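Long-range contacts in amidase, hydantoinase/carbamoylase family (Burkholderia vietnamiensis, PDB 5I4M), which probably hydrolyses the carbamoyl group of N-carbamoyl-L-amino acids, as a zinc-dependent member of the peptidase M20 family: residues A[256-261]-A[296-301]; A[288-293]-A[300-305]; A[239-244]-A[336-341]; A[156-161]-A[342-347]. One frame throughout, in Å; residues are numbered along the deposited sequence.

Interaction 1: residues A[256-261]-A[296-301]; sequences RRDALL and NVIPGR. With 3PG (3-phosphoglyceric acid), chain H.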
loop_
_atom_site.group_PDB
_atom_site.type_symbol
_atom_site.label_atom_id
_atom_site.label_comp_id
_atom_site.label_asym_id
_atom_site.label_seq_id
_atom_site.Cartn_x
_atom_site.Cartn_y
_atom_site.Cartn_z
ATOM N N ARG A 256 10.195 9.331 -17.953
ATOM C CA ARG A 256 9.829 8.868 -16.625
ATOM C C ARG A 256 10.358 7.469 -16.354
ATOM O O ARG A 256 10.430 6.616 -17.241
ATOM C CB ARG A 256 8.314 8.859 -16.464
ATOM C CG ARG A 256 7.695 10.191 -16.762
ATOM C CD ARG A 256 6.201 10.099 -16.637
ATOM N NE ARG A 256 5.607 11.430 -16.686
ATOM C CZ ARG A 256 4.437 11.724 -16.141
ATOM N NH1 ARG A 256 3.756 10.777 -15.501
ATOM N NH2 ARG A 256 3.964 12.954 -16.225
ATOM N N ARG A 257 10.712 7.232 -15.098
ATOM C CA ARG A 257 11.096 5.907 -14.625
ATOM C C ARG A 257 10.124 5.559 -13.509
ATOM O O ARG A 257 10.414 5.730 -12.322
ATOM C CB ARG A 257 12.560 5.879 -14.195
ATOM C CG ARG A 257 13.484 6.259 -15.354
ATOM C CD ARG A 257 14.918 5.815 -15.135
ATOM N NE ARG A 257 15.582 6.512 -14.041
ATOM C CZ ARG A 257 16.104 5.909 -12.973
ATOM N NH1 ARG A 257 16.702 6.626 -12.031
ATOM N NH2 ARG A 257 16.039 4.590 -12.843
ATOM N N ASP A 258 8.941 5.092 -13.921
ATOM C CA ASP A 258 7.796 4.844 -13.050
ATOM C C ASP A 258 7.859 3.417 -12.513
ATOM O O ASP A 258 7.661 2.454 -13.264
ATOM C CB ASP A 258 6.510 5.087 -13.843
ATOM C CG ASP A 258 5.268 5.091 -12.976
ATOM O OD1 ASP A 258 5.206 4.262 -12.042
ATOM O OD2 ASP A 258 4.354 5.928 -13.235
ATOM N N ALA A 259 8.113 3.278 -11.205
ATOM C CA ALA A 259 8.250 1.943 -10.629
ATOM C C ALA A 259 6.910 1.224 -10.527
ATOM O O ALA A 259 6.873 -0.010 -10.538
ATOM C CB ALA A 259 8.909 2.017 -9.248
ATOM N N LEU A 260 5.807 1.958 -10.409
ATOM C CA LEU A 260 4.514 1.285 -10.388
ATOM C C LEU A 260 4.101 0.825 -11.784
ATOM O O LEU A 260 3.446 -0.209 -11.932
ATOM C CB LEU A 260 3.456 2.210 -9.763
ATOM C CG LEU A 260 2.033 1.647 -9.663
ATOM C CD1 LEU A 260 2.041 0.353 -8.862
ATOM C CD2 LEU A 260 1.088 2.670 -9.030
ATOM N N LEU A 261 4.457 1.573 -12.819
ATOM C CA LEU A 261 4.248 1.070 -14.169
ATOM C C LEU A 261 4.957 -0.262 -14.351
ATOM O O LEU A 261 4.382 -1.215 -14.893
ATOM C CB LEU A 261 4.745 2.091 -15.189
ATOM C CG LEU A 261 4.520 1.752 -16.666
ATOM C CD1 LEU A 261 3.019 1.679 -16.989
ATOM C CD2 LEU A 261 5.223 2.750 -17.550
ATOM N N ASN A 296 -0.047 12.700 -6.945
ATOM C CA ASN A 296 0.611 13.514 -7.969
ATOM C C ASN A 296 2.143 13.389 -7.931
ATOM O O ASN A 296 2.865 14.327 -8.290
ATOM C CB ASN A 296 0.158 14.981 -7.899
ATOM C CG ASN A 296 0.186 15.578 -6.493
ATOM O OD1 ASN A 296 0.283 14.872 -5.485
ATOM N ND2 ASN A 296 0.056 16.916 -6.433
ATOM N N VAL A 297 2.645 12.209 -7.560
ATOM C CA VAL A 297 4.069 11.878 -7.630
ATOM C C VAL A 297 4.200 10.557 -8.379
ATOM O O VAL A 297 3.607 9.555 -7.965
ATOM C CB VAL A 297 4.700 11.754 -6.229
ATOM C CG1 VAL A 297 6.201 11.439 -6.338
ATOM C CG2 VAL A 297 4.472 13.029 -5.409
ATOM N N ILE A 298 4.976 10.550 -9.464
ATOM C CA ILE A 298 5.370 9.306 -10.131
ATOM C C ILE A 298 6.015 8.388 -9.100
ATOM O O ILE A 298 6.972 8.803 -8.432
ATOM C CB ILE A 298 6.354 9.572 -11.281
ATOM C CG1 ILE A 298 5.711 10.429 -12.375
ATOM C CG2 ILE A 298 6.898 8.257 -11.848
ATOM C CD1 ILE A 298 6.770 11.148 -13.247
ATOM N N PRO A 299 5.549 7.149 -8.934
ATOM C CA PRO A 299 6.122 6.291 -7.888
ATOM C C PRO A 299 7.578 5.955 -8.184
ATOM O O PRO A 299 7.927 5.570 -9.304
ATOM C CB PRO A 299 5.226 5.047 -7.919
ATOM C CG PRO A 299 3.895 5.576 -8.398
ATOM C CD PRO A 299 4.281 6.606 -9.455
ATOM N N GLY A 300 8.425 6.113 -7.172
ATOM C CA GLY A 300 9.853 5.929 -7.346
ATOM C C GLY A 300 10.348 4.593 -6.834
ATOM O O GLY A 300 11.469 4.185 -7.150
ATOM N N ARG A 301 9.526 3.892 -6.051
ATOM C CA ARG A 301 9.912 2.591 -5.515
ATOM C C ARG A 301 8.656 1.767 -5.274
ATOM O O ARG A 301 7.693 2.264 -4.691
ATOM C CB ARG A 301 10.711 2.748 -4.212
ATOM C CG ARG A 301 11.379 1.468 -3.733
ATOM C CD ARG A 301 12.227 1.692 -2.476
ATOM N NE ARG A 301 11.422 1.871 -1.266
ATOM C CZ ARG A 301 11.317 3.014 -0.590
ATOM N NH1 ARG A 301 11.967 4.099 -0.993
ATOM N NH2 ARG A 301 10.558 3.071 0.499
HETATM C C1 3PG H . -0.199 19.501 -9.022
HETATM O O1 3PG H . -0.027 18.284 -8.858
HETATM O O2 3PG H . -0.268 20.024 -10.167
HETATM C C2 3PG H . -0.791 20.227 -7.851
HETATM O O3 3PG H . -1.551 21.350 -8.311
HETATM C C3 3PG H . 0.338 20.708 -6.959
HETATM O O1P 3PG H . 1.210 21.573 -7.698
HETATM P P 3PG H . 2.689 21.933 -7.128
HETATM O O2P 3PG H . 3.521 20.712 -7.492
HETATM O O3P 3PG H . 2.523 22.107 -5.642
HETATM O O4P 3PG H . 3.109 23.217 -7.866
#
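Ile298 runs at about a right angle to Arg256 and sets its CD1 methyl over one face of the guanidinium, with CD1 3.6 Å from Arg256 CD. The arginine's CG and CD methylenes and its guanidinium face lie against the methyl, while its nitrogens bond elsewhere: NE to the carbonyl of Thr251, NH2 to that of Ala248, and NH1 to Thr284 of the second subunit. The other branch of Ile298, CG2, rests on Asp258, 3.7 Å from OD2. Pro299 slants past Asp258 and Leu260: its CD is 3.6 Å from Asp258 OD1, and its CG is 3.7 Å from Leu260 CB. Aspartate suits its place as N-cap. With its CG anti to the backbone N (chi1 -170°), Asp258 accepts at OD1 from Leu261 N at 2.9 Å, the donor standing above the carboxylate plane, and more weakly from Leu260 N. A single backbone bond crosses the contact, Ala259 N to Pro299 O at 3.0 Å. Asn296, two residues before Ile298, gives ND2 to O1 of the 3-phosphoglyceric acid (2.8 Å) held mainly by the second subunit. A capped helix start thus packs on the strand entry of the M20 dimerisation domain, beside a pocket completed across the dimer.

Interaction 2: residues A[288-293]-A[300-305]; sequences MQVHPN and GRVFFT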
loop_
_atom_site.group_PDB
_atom_site.type_symbol
_atom_site.label_atom_id
_atom_site.label_comp_id
_atom_site.label_asym_id
_atom_site.label_seq_id
_atom_site.Cartn_x
_atom_site.Cartn_y
_atom_site.Cartn_z
ATOM N N MET A 288 1.722 -5.518 -2.259
ATOM C CA MET A 288 2.373 -4.443 -2.994
ATOM C C MET A 288 2.430 -3.223 -2.090
ATOM O O MET A 288 1.445 -2.900 -1.425
ATOM C CB MET A 288 1.620 -4.100 -4.290
ATOM C CG MET A 288 2.326 -3.021 -5.109
ATOM S SD MET A 288 1.624 -2.734 -6.749
ATOM C CE MET A 288 2.172 -4.218 -7.596
ATOM N N GLN A 289 3.583 -2.551 -2.068
ATOM C CA GLN A 289 3.776 -1.322 -1.292
ATOM C C GLN A 289 4.377 -0.273 -2.219
ATOM O O GLN A 289 5.484 -0.465 -2.726
ATOM C CB GLN A 289 4.706 -1.539 -0.087
ATOM C CG GLN A 289 4.230 -2.544 0.989
ATOM C CD GLN A 289 5.337 -2.912 1.999
ATOM O OE1 GLN A 289 6.505 -3.006 1.644
ATOM N NE2 GLN A 289 4.961 -3.110 3.260
ATOM N N VAL A 290 3.662 0.828 -2.436
ATOM C CA VAL A 290 4.081 1.875 -3.368
ATOM C C VAL A 290 4.690 3.029 -2.584
ATOM O O VAL A 290 4.175 3.401 -1.523
ATOM C CB VAL A 290 2.884 2.356 -4.211
ATOM C CG1 VAL A 290 3.288 3.486 -5.173
ATOM C CG2 VAL A 290 2.246 1.174 -4.955
ATOM N N HIS A 291 5.786 3.609 -3.103
ATOM C CA HIS A 291 6.438 4.746 -2.465
ATOM C C HIS A 291 6.635 5.866 -3.483
ATOM O O HIS A 291 7.120 5.609 -4.597
ATOM C CB HIS A 291 7.783 4.313 -1.856
ATOM C CG HIS A 291 7.684 3.111 -0.960
ATOM N ND1 HIS A 291 7.392 3.204 0.385
ATOM C CD2 HIS A 291 7.838 1.790 -1.218
ATOM C CE1 HIS A 291 7.365 1.993 0.915
ATOM N NE2 HIS A 291 7.640 1.117 -0.036
ATOM N N PRO A 292 6.306 7.124 -3.141
ATOM C CA PRO A 292 5.779 7.550 -1.840
ATOM C C PRO A 292 4.270 7.392 -1.706
ATOM O O PRO A 292 3.726 7.732 -0.662
ATOM C CB PRO A 292 6.178 9.032 -1.777
ATOM C CG PRO A 292 6.131 9.476 -3.206
ATOM C CD PRO A 292 6.647 8.276 -3.999
ATOM N N ASN A 293 3.606 6.884 -2.746
ATOM C CA ASN A 293 2.155 6.643 -2.725
ATOM C C ASN A 293 1.372 7.954 -2.635
ATOM O O ASN A 293 0.327 8.030 -1.982
ATOM C CB ASN A 293 1.752 5.694 -1.592
ATOM C CG ASN A 293 0.591 4.788 -1.976
ATOM O OD1 ASN A 293 0.397 4.479 -3.153
ATOM N ND2 ASN A 293 -0.187 4.361 -0.984
ATOM N N GLY A 300 8.425 6.113 -7.172
ATOM C CA GLY A 300 9.853 5.929 -7.346
ATOM C C GLY A 300 10.348 4.593 -6.834
ATOM O O GLY A 300 11.469 4.185 -7.150
ATOM N N ARG A 301 9.526 3.892 -6.051
ATOM C CA ARG A 301 9.912 2.591 -5.515
ATOM C C ARG A 301 8.656 1.767 -5.274
ATOM O O ARG A 301 7.693 2.264 -4.691
ATOM C CB ARG A 301 10.711 2.748 -4.212
ATOM C CG ARG A 301 11.379 1.468 -3.733
ATOM C CD ARG A 301 12.227 1.692 -2.476
ATOM N NE ARG A 301 11.422 1.871 -1.266
ATOM C CZ ARG A 301 11.317 3.014 -0.590
ATOM N NH1 ARG A 301 11.967 4.099 -0.993
ATOM N NH2 ARG A 301 10.558 3.071 0.499
ATOM N N VAL A 302 8.654 0.517 -5.727
ATOM C CA VAL A 302 7.524 -0.366 -5.442
ATOM C C VAL A 302 8.070 -1.724 -5.025
ATOM O O VAL A 302 8.889 -2.322 -5.737
ATOM C CB VAL A 302 6.554 -0.513 -6.632
ATOM C CG1 VAL A 302 5.431 -1.505 -6.266
ATOM C CG2 VAL A 302 5.958 0.850 -7.018
ATOM N N PHE A 303 7.622 -2.197 -3.869
ATOM C CA PHE A 303 7.883 -3.548 -3.387
ATOM C C PHE A 303 6.658 -4.403 -3.673
ATOM O O PHE A 303 5.526 -3.953 -3.471
ATOM C CB PHE A 303 8.165 -3.525 -1.879
ATOM C CG PHE A 303 8.143 -4.884 -1.215
ATOM C CD1 PHE A 303 6.956 -5.413 -0.716
ATOM C CD2 PHE A 303 9.312 -5.611 -1.064
ATOM C CE1 PHE A 303 6.932 -6.666 -0.095
ATOM C CE2 PHE A 303 9.302 -6.856 -0.434
ATOM C CZ PHE A 303 8.108 -7.381 0.048
ATOM N N PHE A 304 6.876 -5.638 -4.131
ATOM C CA PHE A 304 5.740 -6.540 -4.299
ATOM C C PHE A 304 6.220 -7.984 -4.237
ATOM O O PHE A 304 7.420 -8.272 -4.316
ATOM C CB PHE A 304 4.967 -6.259 -5.594
ATOM C CG PHE A 304 5.784 -6.429 -6.845
ATOM C CD1 PHE A 304 6.617 -5.413 -7.287
ATOM C CD2 PHE A 304 5.710 -7.593 -7.573
ATOM C CE1 PHE A 304 7.371 -5.568 -8.442
ATOM C CE2 PHE A 304 6.461 -7.754 -8.724
ATOM C CZ PHE A 304 7.293 -6.739 -9.152
ATOM N N THR A 305 5.256 -8.890 -4.083
ATOM C CA THR A 305 5.527 -10.312 -3.918
ATOM C C THR A 305 5.036 -11.091 -5.125
ATOM O O THR A 305 4.117 -10.668 -5.836
ATOM C CB THR A 305 4.856 -10.866 -2.654
ATOM O OG1 THR A 305 3.434 -10.688 -2.741
ATOM C CG2 THR A 305 5.379 -10.142 -1.422
#
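Met288 and Val302 pack closely on the buried face of this hairpin, the methionine CG lying 3.6 Å from Val302 CG1. Its CG is anti to the backbone N (chi1 -177°), and a bend at chi3 then carries CE to Phe304 CB, 4.0 Å away. Val290 stands alongside Val302, pointing the same way, and helix 259-276 covers this side through Ala263 and Val267; flexible and branched apolar chains suit such a surface. The other face is more polar and more open to solvent, with Arg301 exposed and Gln289, His291 and Phe303 partly so. In the conformers described here, one of two modelled for each residue, Arg301 bends at chi3 so that NH2 hangs over the centre of the His291 ring, 3.2 Å from CG, with guanidinium and ring 30° from parallel. Gln289 lies beside Phe303, its OE1 3.4 Å from CD1 and the amide turned 51° from the ring. Between the faces the antiparallel backbones bond twice at Gln289-Phe303, with Gln289 N to Phe303 O at 2.8 Å. At the end of the pairing, His291 O accepts from both Gly300 N (2.9 Å) and Arg301 N (3.3 Å), the signature of a classic beta bulge. Backbone bonds therefore set the register, the bulge carbonyl satisfying two donors at once, while the helix shields the apolar face from water.

Interaction 3: residues A[239-244]-A[336-341]; sequences ITFTGQ and LDTALE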
loop_
_atom_site.group_PDB
_atom_site.type_symbol
_atom_site.label_atom_id
_atom_site.label_comp_id
_atom_site.label_asym_id
_atom_site.label_seq_id
_atom_site.Cartn_x
_atom_site.Cartn_y
_atom_site.Cartn_z
ATOM N N ILE A 239 10.209 -8.577 -4.770
ATOM C CA ILE A 239 10.807 -7.751 -5.813
ATOM C C ILE A 239 10.625 -6.295 -5.421
ATOM O O ILE A 239 9.516 -5.878 -5.071
ATOM C CB ILE A 239 10.168 -8.014 -7.189
ATOM C CG1 ILE A 239 10.418 -9.457 -7.620
ATOM C CG2 ILE A 239 10.759 -7.066 -8.229
ATOM C CD1 ILE A 239 9.653 -9.868 -8.874
ATOM N N THR A 240 11.707 -5.524 -5.467
ATOM C CA THR A 240 11.606 -4.074 -5.364
ATOM C C THR A 240 12.113 -3.477 -6.670
ATOM O O THR A 240 13.237 -3.771 -7.091
ATOM C CB THR A 240 12.407 -3.534 -4.174
ATOM O OG1 THR A 240 11.861 -4.047 -2.951
ATOM C CG2 THR A 240 12.345 -2.009 -4.142
ATOM N N PHE A 241 11.265 -2.690 -7.328
ATOM C CA PHE A 241 11.681 -1.843 -8.439
ATOM C C PHE A 241 12.012 -0.459 -7.899
ATOM O O PHE A 241 11.241 0.102 -7.114
ATOM C CB PHE A 241 10.565 -1.690 -9.477
ATOM C CG PHE A 241 10.452 -2.820 -10.453
ATOM C CD1 PHE A 241 11.571 -3.486 -10.910
ATOM C CD2 PHE A 241 9.211 -3.179 -10.950
ATOM C CE1 PHE A 241 11.452 -4.519 -11.840
ATOM C CE2 PHE A 241 9.085 -4.203 -11.869
ATOM C CZ PHE A 241 10.213 -4.875 -12.312
ATOM N N THR A 242 13.125 0.108 -8.347
ATOM C CA THR A 242 13.450 1.494 -8.027
ATOM C C THR A 242 13.540 2.297 -9.317
ATOM O O THR A 242 14.304 1.943 -10.224
ATOM C CB THR A 242 14.751 1.590 -7.236
ATOM O OG1 THR A 242 14.647 0.790 -6.047
ATOM C CG2 THR A 242 15.001 3.047 -6.841
ATOM N N GLY A 243 12.735 3.355 -9.408
ATOM C CA GLY A 243 12.829 4.302 -10.502
ATOM C C GLY A 243 13.199 5.667 -9.963
ATOM O O GLY A 243 14.155 5.794 -9.197
ATOM N N GLN A 244 12.447 6.699 -10.320
ATOM C CA GLN A 244 12.722 8.026 -9.783
ATOM C C GLN A 244 11.406 8.747 -9.555
ATOM O O GLN A 244 10.666 8.985 -10.511
ATOM C CB GLN A 244 13.616 8.837 -10.724
ATOM C CG GLN A 244 13.865 10.253 -10.229
ATOM C CD GLN A 244 14.846 11.025 -11.097
ATOM O OE1 GLN A 244 14.654 11.163 -12.303
ATOM N NE2 GLN A 244 15.903 11.534 -10.479
ATOM N N LEU A 336 14.330 0.766 -14.740
ATOM C CA LEU A 336 14.235 0.520 -13.310
ATOM C C LEU A 336 15.408 -0.336 -12.849
ATOM O O LEU A 336 15.919 -1.167 -13.604
ATOM C CB LEU A 336 12.918 -0.185 -12.980
ATOM C CG LEU A 336 11.640 0.508 -13.449
ATOM C CD1 LEU A 336 10.422 -0.398 -13.227
ATOM C CD2 LEU A 336 11.452 1.833 -12.711
ATOM N N ASP A 337 15.837 -0.116 -11.600
ATOM C CA ASP A 337 16.728 -1.039 -10.908
ATOM C C ASP A 337 15.882 -2.130 -10.259
ATOM O O ASP A 337 14.786 -1.859 -9.768
ATOM C CB ASP A 337 17.553 -0.316 -9.840
ATOM C CG ASP A 337 18.547 0.669 -10.433
ATOM O OD1 ASP A 337 18.968 0.469 -11.591
ATOM O OD2 ASP A 337 18.906 1.643 -9.738
ATOM N N THR A 338 16.391 -3.363 -10.256
ATOM C CA THR A 338 15.625 -4.506 -9.769
ATOM C C THR A 338 16.357 -5.197 -8.636
ATOM O O THR A 338 17.533 -5.551 -8.776
ATOM C CB THR A 338 15.367 -5.530 -10.869
ATOM O OG1 THR A 338 14.712 -4.889 -11.966
ATOM C CG2 THR A 338 14.482 -6.649 -10.336
ATOM N N ALA A 339 15.651 -5.410 -7.530
ATOM C CA ALA A 339 16.107 -6.290 -6.462
ATOM C C ALA A 339 15.112 -7.440 -6.413
ATOM O O ALA A 339 13.956 -7.241 -6.041
ATOM C CB ALA A 339 16.171 -5.556 -5.126
ATOM N N LEU A 340 15.535 -8.627 -6.830
ATOM C CA LEU A 340 14.647 -9.782 -6.877
ATOM C C LEU A 340 15.256 -10.883 -6.025
ATOM O O LEU A 340 16.419 -11.253 -6.226
ATOM C CB LEU A 340 14.440 -10.268 -8.319
ATOM C CG LEU A 340 13.551 -11.495 -8.545
ATOM C CD1 LEU A 340 12.992 -11.478 -9.951
ATOM C CD2 LEU A 340 14.312 -12.822 -8.329
ATOM N N GLU A 341 14.466 -11.422 -5.100
ATOM C CA GLU A 341 14.909 -12.518 -4.247
ATOM C C GLU A 341 13.834 -13.585 -4.222
ATOM O O GLU A 341 12.672 -13.283 -3.949
ATOM C CB GLU A 341 15.195 -12.060 -2.809
ATOM C CG GLU A 341 15.717 -13.199 -1.930
ATOM C CD GLU A 341 16.032 -12.782 -0.498
ATOM O OE1 GLU A 341 16.713 -13.561 0.202
ATOM O OE2 GLU A 341 15.595 -11.693 -0.065
HETATM O O HOH W 1 16.857 4.301 -10.502
#
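The Phe241 ring has Leu336 CD1 over one face, a CH-pi contact with the methyl 3.9 Å from the ring centroid and offset toward the rim. Near the plane of the ring, at its edge, lie Asp337 O and Thr338 OG1, the latter 3.3 Å from Phe241 CE1, where the slightly positive ring hydrogens suit oxygen neighbours. Leu336 crosses the phenylalanine at about a right angle; with its CG beside the backbone N (chi1 -55°), one methyl meets the ring and the other, CD2, reaches Gly243 CA at 3.6 Å. The strands themselves, 239-242 and 337-341, run antiparallel at 174°, and strand 297-310 flanks strand 225-242 on its other side. Helices 259-276 and 313-334 pack on the face bearing Ile239, Phe241, Thr338 and Leu340, giving the antiparallel sheet with two helices on one face known from the M20 dimerisation (lid) domain. Two hydrogen-bonded pairs set the register: Thr240 with Ala339, its N to Ala339 O at 2.9 Å, and Thr242 with Asp337, its N to Asp337 O likewise 2.9 Å. Ile239 and Leu340 stand side by side on the helix-bearing face, CG1 to CG 3.9 Å. On the opposite face, beta-branched Thr240 and Thr242 suit a strand surface shared with small Ala339 and exposed Asp337.

Interaction 4: residues A[156-161]-A[342-347]; sequences PAMVAS and QIFYYA. With 3PG (3-phosphoglyceric acid), chain E.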
loop_
_atom_site.group_PDB
_atom_site.type_symbol
_atom_site.label_atom_id
_atom_site.label_comp_id
_atom_site.label_asym_id
_atom_site.label_seq_id
_atom_site.Cartn_x
_atom_site.Cartn_y
_atom_site.Cartn_z
ATOM N N PRO A 156 8.698 -16.394 4.997
ATOM C CA PRO A 156 7.630 -17.082 4.277
ATOM C C PRO A 156 6.786 -17.975 5.172
ATOM O O PRO A 156 6.874 -17.911 6.402
ATOM C CB PRO A 156 8.406 -17.922 3.262
ATOM C CG PRO A 156 9.612 -18.329 4.025
ATOM C CD PRO A 156 9.981 -17.109 4.862
ATOM N N ALA A 157 5.984 -18.824 4.537
ATOM C CA ALA A 157 5.114 -19.745 5.248
ATOM C C ALA A 157 5.900 -20.911 5.846
ATOM O O ALA A 157 7.027 -21.212 5.443
ATOM C CB ALA A 157 4.054 -20.297 4.300
ATOM N N MET A 158 5.277 -21.567 6.827
ATOM C CA MET A 158 5.699 -22.882 7.305
ATOM C C MET A 158 7.112 -22.866 7.892
ATOM O O MET A 158 7.802 -23.887 7.900
ATOM C CB MET A 158 5.600 -23.913 6.176
ATOM C CG MET A 158 4.178 -24.096 5.632
ATOM S SD MET A 158 4.146 -24.426 3.848
ATOM C CE MET A 158 5.234 -25.842 3.737
ATOM N N VAL A 159 7.573 -21.716 8.390
ATOM C CA VAL A 159 8.983 -21.645 8.764
ATOM C C VAL A 159 9.236 -22.431 10.045
ATOM O O VAL A 159 10.298 -23.040 10.208
ATOM C CB VAL A 159 9.437 -20.176 8.877
ATOM C CG1 VAL A 159 10.801 -20.078 9.535
ATOM C CG2 VAL A 159 9.516 -19.567 7.489
ATOM N N ALA A 160 8.267 -22.465 10.960
ATOM C CA ALA A 160 8.515 -23.121 12.241
ATOM C C ALA A 160 8.555 -24.638 12.096
ATOM O O ALA A 160 9.376 -25.302 12.743
ATOM C CB ALA A 160 7.462 -22.692 13.267
ATOM N N SER A 161 7.678 -25.214 11.255
ATOM C CA SER A 161 7.826 -26.632 10.954
ATOM C C SER A 161 9.043 -26.873 10.073
ATOM O O SER A 161 9.652 -27.944 10.146
ATOM C CB SER A 161 6.559 -27.195 10.307
ATOM O OG SER A 161 6.145 -26.430 9.187
ATOM N N GLN A 342 14.214 -14.828 -4.506
ATOM C CA GLN A 342 13.328 -15.940 -4.189
ATOM C C GLN A 342 13.483 -16.212 -2.699
ATOM O O GLN A 342 14.560 -16.622 -2.245
ATOM C CB GLN A 342 13.675 -17.160 -5.033
ATOM C CG GLN A 342 12.863 -18.404 -4.701
ATOM C CD GLN A 342 13.222 -19.569 -5.614
ATOM O OE1 GLN A 342 12.797 -19.618 -6.764
ATOM N NE2 GLN A 342 14.053 -20.484 -5.117
ATOM N N ILE A 343 12.432 -15.939 -1.919
ATOM C CA ILE A 343 12.531 -16.055 -0.467
ATOM C C ILE A 343 12.038 -17.398 0.055
ATOM O O ILE A 343 12.181 -17.669 1.258
ATOM C CB ILE A 343 11.775 -14.914 0.239
ATOM C CG1 ILE A 343 10.269 -15.026 -0.005
ATOM C CG2 ILE A 343 12.298 -13.545 -0.219
ATOM C CD1 ILE A 343 9.442 -14.322 1.077
ATOM N N PHE A 344 11.504 -18.261 -0.811
ATOM C CA PHE A 344 10.853 -19.495 -0.371
ATOM C C PHE A 344 10.794 -20.460 -1.543
ATOM O O PHE A 344 10.393 -20.068 -2.642
ATOM C CB PHE A 344 9.442 -19.178 0.134
ATOM C CG PHE A 344 8.732 -20.328 0.832
ATOM C CD1 PHE A 344 9.348 -21.046 1.847
ATOM C CD2 PHE A 344 7.411 -20.620 0.519
ATOM C CE1 PHE A 344 8.674 -22.064 2.512
ATOM C CE2 PHE A 344 6.729 -21.646 1.180
ATOM C CZ PHE A 344 7.367 -22.366 2.175
ATOM N N TYR A 345 11.190 -21.710 -1.314
ATOM C CA TYR A 345 11.043 -22.743 -2.333
ATOM C C TYR A 345 10.989 -24.102 -1.652
ATOM O O TYR A 345 11.809 -24.389 -0.776
ATOM C CB TYR A 345 12.202 -22.699 -3.342
ATOM C CG TYR A 345 12.343 -23.972 -4.165
ATOM C CD1 TYR A 345 11.282 -24.464 -4.915
ATOM C CD2 TYR A 345 13.543 -24.674 -4.194
ATOM C CE1 TYR A 345 11.414 -25.651 -5.669
ATOM C CE2 TYR A 345 13.679 -25.841 -4.938
ATOM C CZ TYR A 345 12.612 -26.326 -5.671
ATOM O OH TYR A 345 12.757 -27.492 -6.412
ATOM N N TYR A 346 10.015 -24.925 -2.037
ATOM C CA TYR A 346 10.106 -26.352 -1.766
ATOM C C TYR A 346 9.510 -27.121 -2.933
ATOM O O TYR A 346 8.551 -26.671 -3.571
ATOM C CB TYR A 346 9.423 -26.743 -0.443
ATOM C CG TYR A 346 7.927 -26.538 -0.361
ATOM C CD1 TYR A 346 7.043 -27.548 -0.746
ATOM C CD2 TYR A 346 7.396 -25.348 0.142
ATOM C CE1 TYR A 346 5.667 -27.379 -0.652
ATOM C CE2 TYR A 346 6.022 -25.168 0.244
ATOM C CZ TYR A 346 5.170 -26.176 -0.156
ATOM O OH TYR A 346 3.813 -25.982 -0.049
ATOM N N ALA A 347 10.115 -28.261 -3.223
ATOM C CA ALA A 347 9.666 -29.090 -4.318
ATOM C C ALA A 347 8.338 -29.753 -3.964
ATOM O O ALA A 347 8.034 -29.958 -2.783
ATOM C CB ALA A 347 10.708 -30.154 -4.629
HETATM C C1 3PG E . 0.096 -21.359 1.522
HETATM O O1 3PG E . -0.185 -20.226 1.091
HETATM O O2 3PG E . -0.112 -22.403 0.866
HETATM C C2 3PG E . 0.711 -21.454 2.888
HETATM O O3 3PG E . 1.402 -22.708 3.036
HETATM C C3 3PG E . -0.397 -21.372 3.913
HETATM O O1P 3PG E . -1.250 -22.511 3.777
HETATM P P 3PG E . -2.728 -22.490 4.481
HETATM O O2P 3PG E . -2.528 -21.947 5.876
HETATM O O3P 3PG E . -3.534 -21.549 3.598
HETATM O O4P 3PG E . -3.159 -23.967 4.459
#
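The pocket that holds 3-phosphoglyceric acid has Ala157 and Met158 in its wall, and the aromatic residues of strand 342-346 back them from behind. Pro156 lies over one face of the Phe344 ring, its CB 3.4 Å from Phe344 CG and its CG 3.5 Å from CD1. A rigid, flat-sided proline, here after a cis peptide bond, suits a place against an aromatic face. Phe344 reaches it with CG anti to the backbone N (chi1 -170°), and Ala157 O also comes within 3.5 Å of Phe344 CE1. Met158 then makes two Met-aromatic contacts: SD stands at the edge of the Phe344 ring, 5.5 Å from its centroid, and obliquely to the Tyr346 ring. Bends at chi2 and chi3 bring the methionine CE to 3.6 Å from Tyr346 CE2, the two side chains crossing at about a right angle. Ile343 and Phe344 form a classic beta bulge opposite Trp236 of strand 225-242, and the Trp236 ring meets that of Phe344 edge to face. Met158 marks the N-cap position of helix 159-164, so the contact joins a loop and helix start to the strand pair. On the ligand side, Met158 SD lies 3.3 Å from O3 and Ala157 CB 3.8 Å from the same oxygen. The hydroxyl of Tyr346 bonds Gln234 NE2, and Gln234 is itself a ligand-binding residue.

Interactions 1, 2 and 3 form one cluster, their centres 9 to 12 Å apart. Interactions 1 and 2 share Gly300 and Arg301, and Val302 CG2 packs 3.6 Å from Leu260 N. Strand 297-310 pairs with strand 225-242 of interaction 3 through probable backbone bonds, Gly300 O to Gly243 N at 2.7 Å and Phe304 N to Ile239 O at 2.8 Å. Interaction 4 lies apart, its centre about 31 Å from that of interaction 1, yet strand 337-350 runs directly from 336-341 into 342-347. Both distant ends serve ligand pockets: 156-161 lines that of its own subunit, with the side chain of Met158 about 8 Å from a bound zinc ion, whereas Asn296 reaches the ligand bound mainly by the second subunit.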